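PDB 3HJV: malonyl Coa-acyl carrier protein transacylase from Vibrio cholerae, which probably transfers the malonyl group from malonyl-CoA to acyl carrier protein, supplying the chain-extending unit for fatty acid synthesis. Local coordinates for residues 240-243 against 247-250. Residues are numbered along the deposited sequence; the frame is centred on the assembly and turned at random.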
ATOM      1  N   VAL A 240      -6.883  13.796  24.424  1.00 10.54           N
ATOM      2  CA  VAL A 240      -6.345  14.308  25.650  1.00 10.50           C
ATOM      3  C   VAL A 240      -4.831  14.053  25.735  1.00 10.52           C
ATOM      4  O   VAL A 240      -4.359  12.998  25.318  1.00 10.97           O
ATOM      5  CB  VAL A 240      -7.064  13.581  26.812  1.00 12.32           C
ATOM      6  CG1 VAL A 240      -6.278  13.660  28.100  1.00 13.14           C
ATOM      7  CG2 VAL A 240      -8.489  14.137  26.993  1.00 10.30           C
ATOM      8  N   ALA A 241      -4.103  15.043  26.264  1.00 11.60           N
ATOM      9  CA  ALA A 241      -2.644  14.914  26.531  1.00 12.54           C
ATOM     10  C   ALA A 241      -2.517  14.308  27.912  1.00 12.64           C
ATOM     11  O   ALA A 241      -2.353  15.022  28.894  1.00 12.99           O
ATOM     12  CB  ALA A 241      -1.968  16.290  26.470  1.00 14.21           C
ATOM     13  N   GLU A 242      -2.633  12.988  27.990  1.00 12.62           N
ATOM     14  CA  GLU A 242      -2.616  12.276  29.248  1.00 13.76           C
ATOM     15  C   GLU A 242      -1.181  12.132  29.783  1.00 13.59           C
ATOM     16  O   GLU A 242      -0.259  11.857  29.029  1.00 13.76           O
ATOM     17  CB  GLU A 242      -3.278  10.887  29.044  1.00 14.64           C
ATOM     18  CG  GLU A 242      -3.410  10.094  30.300  1.00 16.81           C
ATOM     19  CD  GLU A 242      -4.158  10.875  31.373  1.00 18.38           C
ATOM     20  OE1 GLU A 242      -5.302  11.307  31.085  1.00 19.29           O
ATOM     21  OE2 GLU A 242      -3.593  11.106  32.472  1.00 20.75           O
ATOM     22  N   THR A 243      -0.997  12.305  31.082  1.00 14.85           N
ATOM     23  CA  THR A 243       0.327  12.150  31.665  1.00 15.26           C
ATOM     24  C   THR A 243       0.428  10.966  32.634  1.00 14.74           C
ATOM     25  O   THR A 243       1.530  10.587  32.985  1.00 16.20           O
ATOM     26  CB  THR A 243       0.776  13.419  32.403  1.00 15.87           C
ATOM     27  OG1 THR A 243      -0.113  13.690  33.481  1.00 15.35           O
ATOM     28  CG2 THR A 243       0.799  14.595  31.443  1.00 18.28           C
ATOM     29  N   LYS A 247      -3.407   5.674  32.810  1.00 11.63           N
ATOM     30  CA  LYS A 247      -4.426   6.242  31.938  1.00 11.17           C
ATOM     31  C   LYS A 247      -4.011   6.175  30.466  1.00 10.16           C
ATOM     32  O   LYS A 247      -4.866   6.041  29.595  1.00 10.03           O
ATOM     33  CB  LYS A 247      -4.751   7.672  32.378  1.00 10.66           C
ATOM     34  CG  LYS A 247      -5.394   7.664  33.761  1.00 13.96           C
ATOM     35  CD  LYS A 247      -5.867   9.044  34.202  1.00 16.71           C
ATOM     36  CE  LYS A 247      -6.412   8.981  35.606  1.00 20.48           C
ATOM     37  NZ  LYS A 247      -6.815  10.319  36.074  1.00 24.68           N
ATOM     38  N   ILE A 248      -2.715   6.263  30.193  1.00 10.08           N
ATOM     39  CA  ILE A 248      -2.188   6.087  28.822  1.00  9.90           C
ATOM     40  C   ILE A 248      -2.441   4.654  28.397  1.00 10.80           C
ATOM     41  O   ILE A 248      -2.926   4.392  27.284  1.00 10.29           O
ATOM     42  CB  ILE A 248      -0.677   6.463  28.738  1.00 11.32           C
ATOM     43  CG1 ILE A 248      -0.449   7.950  29.062  1.00 11.26           C
ATOM     44  CG2 ILE A 248      -0.128   6.140  27.362  1.00 11.26           C
ATOM     45  CD1 ILE A 248       1.045   8.365  29.082  1.00 13.46           C
ATOM     46  N   LYS A 249      -2.140   3.692  29.281  1.00 10.53           N
ATOM     47  CA  LYS A 249      -2.475   2.295  28.976  1.00 11.17           C
ATOM     48  C   LYS A 249      -3.958   2.120  28.681  1.00 12.01           C
ATOM     49  O   LYS A 249      -4.332   1.487  27.694  1.00 12.07           O
ATOM     50  CB  LYS A 249      -2.071   1.358  30.100  1.00 11.80           C
ATOM     51  CG  LYS A 249      -0.596   1.220  30.280  1.00 10.41           C
ATOM     52  CD  LYS A 249      -0.306   0.199  31.395  1.00  9.71           C
ATOM     53  CE  LYS A 249       1.178   0.019  31.601  1.00 10.61           C
ATOM     54  NZ  LYS A 249       1.570  -1.022  32.628  1.00 11.34           N
ATOM     55  N   ASP A 250      -4.813   2.639  29.559  1.00 11.04           N
ATOM     56  CA  ASP A 250      -6.244   2.550  29.344  1.00 12.06           C
ATOM     57  C   ASP A 250      -6.674   3.172  28.034  1.00 11.33           C
ATOM     58  O   ASP A 250      -7.578   2.657  27.356  1.00 11.28           O
ATOM     59  CB  ASP A 250      -6.995   3.198  30.509  1.00 11.58           C
ATOM     60  CG  ASP A 250      -8.498   3.014  30.417  1.00 14.55           C
ATOM     61  OD1 ASP A 250      -8.957   1.853  30.429  1.00 15.97           O
ATOM     62  OD2 ASP A 250      -9.217   4.028  30.317  1.00 16.52           O
TER
HETATM   63  O   HOH W   1      -4.444  12.257  34.716  1.00 30.89           O
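Glu-242 and Ile-248 bring the two backbones nearest each other, their CA atoms 6.2 Å apart, where an irregular run, 240-243, turns past the first turns of helix 245-255; no direct hydrogen bond joins the two segments. Glu-242 carries the contact. Its CG stands anti to the backbone N (chi1 -176°), and a bend at chi2 (55°) folds the carboxylate back alongside its own chain, laying it over the aliphatic part of Lys-247. Carboxylate carbon CD of Glu-242 lies 3.4 Å from CB of Lys-247, and OE2 of Glu-242 is 3.5 Å from CD of Lys-247. The extended lysine chain runs past the carboxylate, leaving NZ of Lys-247 4.9 Å from OE2 of Glu-242, too far for a direct salt bridge. A water spans this gap: it donates to OE2 of Glu-242 at 2.7 Å and receives a weak bond from NZ of Lys-247. The same OE2 accepts the backbone N-H of Asp-244 and, weakly and at a bent angle, that of Thr-243; together these bonds, chiefly that from Asp-244, keep the carboxylate turned toward the residues just before the helix. Roughly at right angles to the lysine contact, CG1 of Ile-248 meets CG of Glu-242 at 3.9 Å, while its CD1 reaches the carbonyl O of Glu-242 at 3.7 Å. The contact thus packs the loop that follows helix 211-221 onto helix 245-255: Ile-248 is buried against Phe-226 and Pro-229 of that same connection, and the next residue, Lys-249, bonds through NZ to the carbonyls of Leu-221 and Leu-224, tying helix 245-255 to the end of helix 211-221 and to the loop beyond.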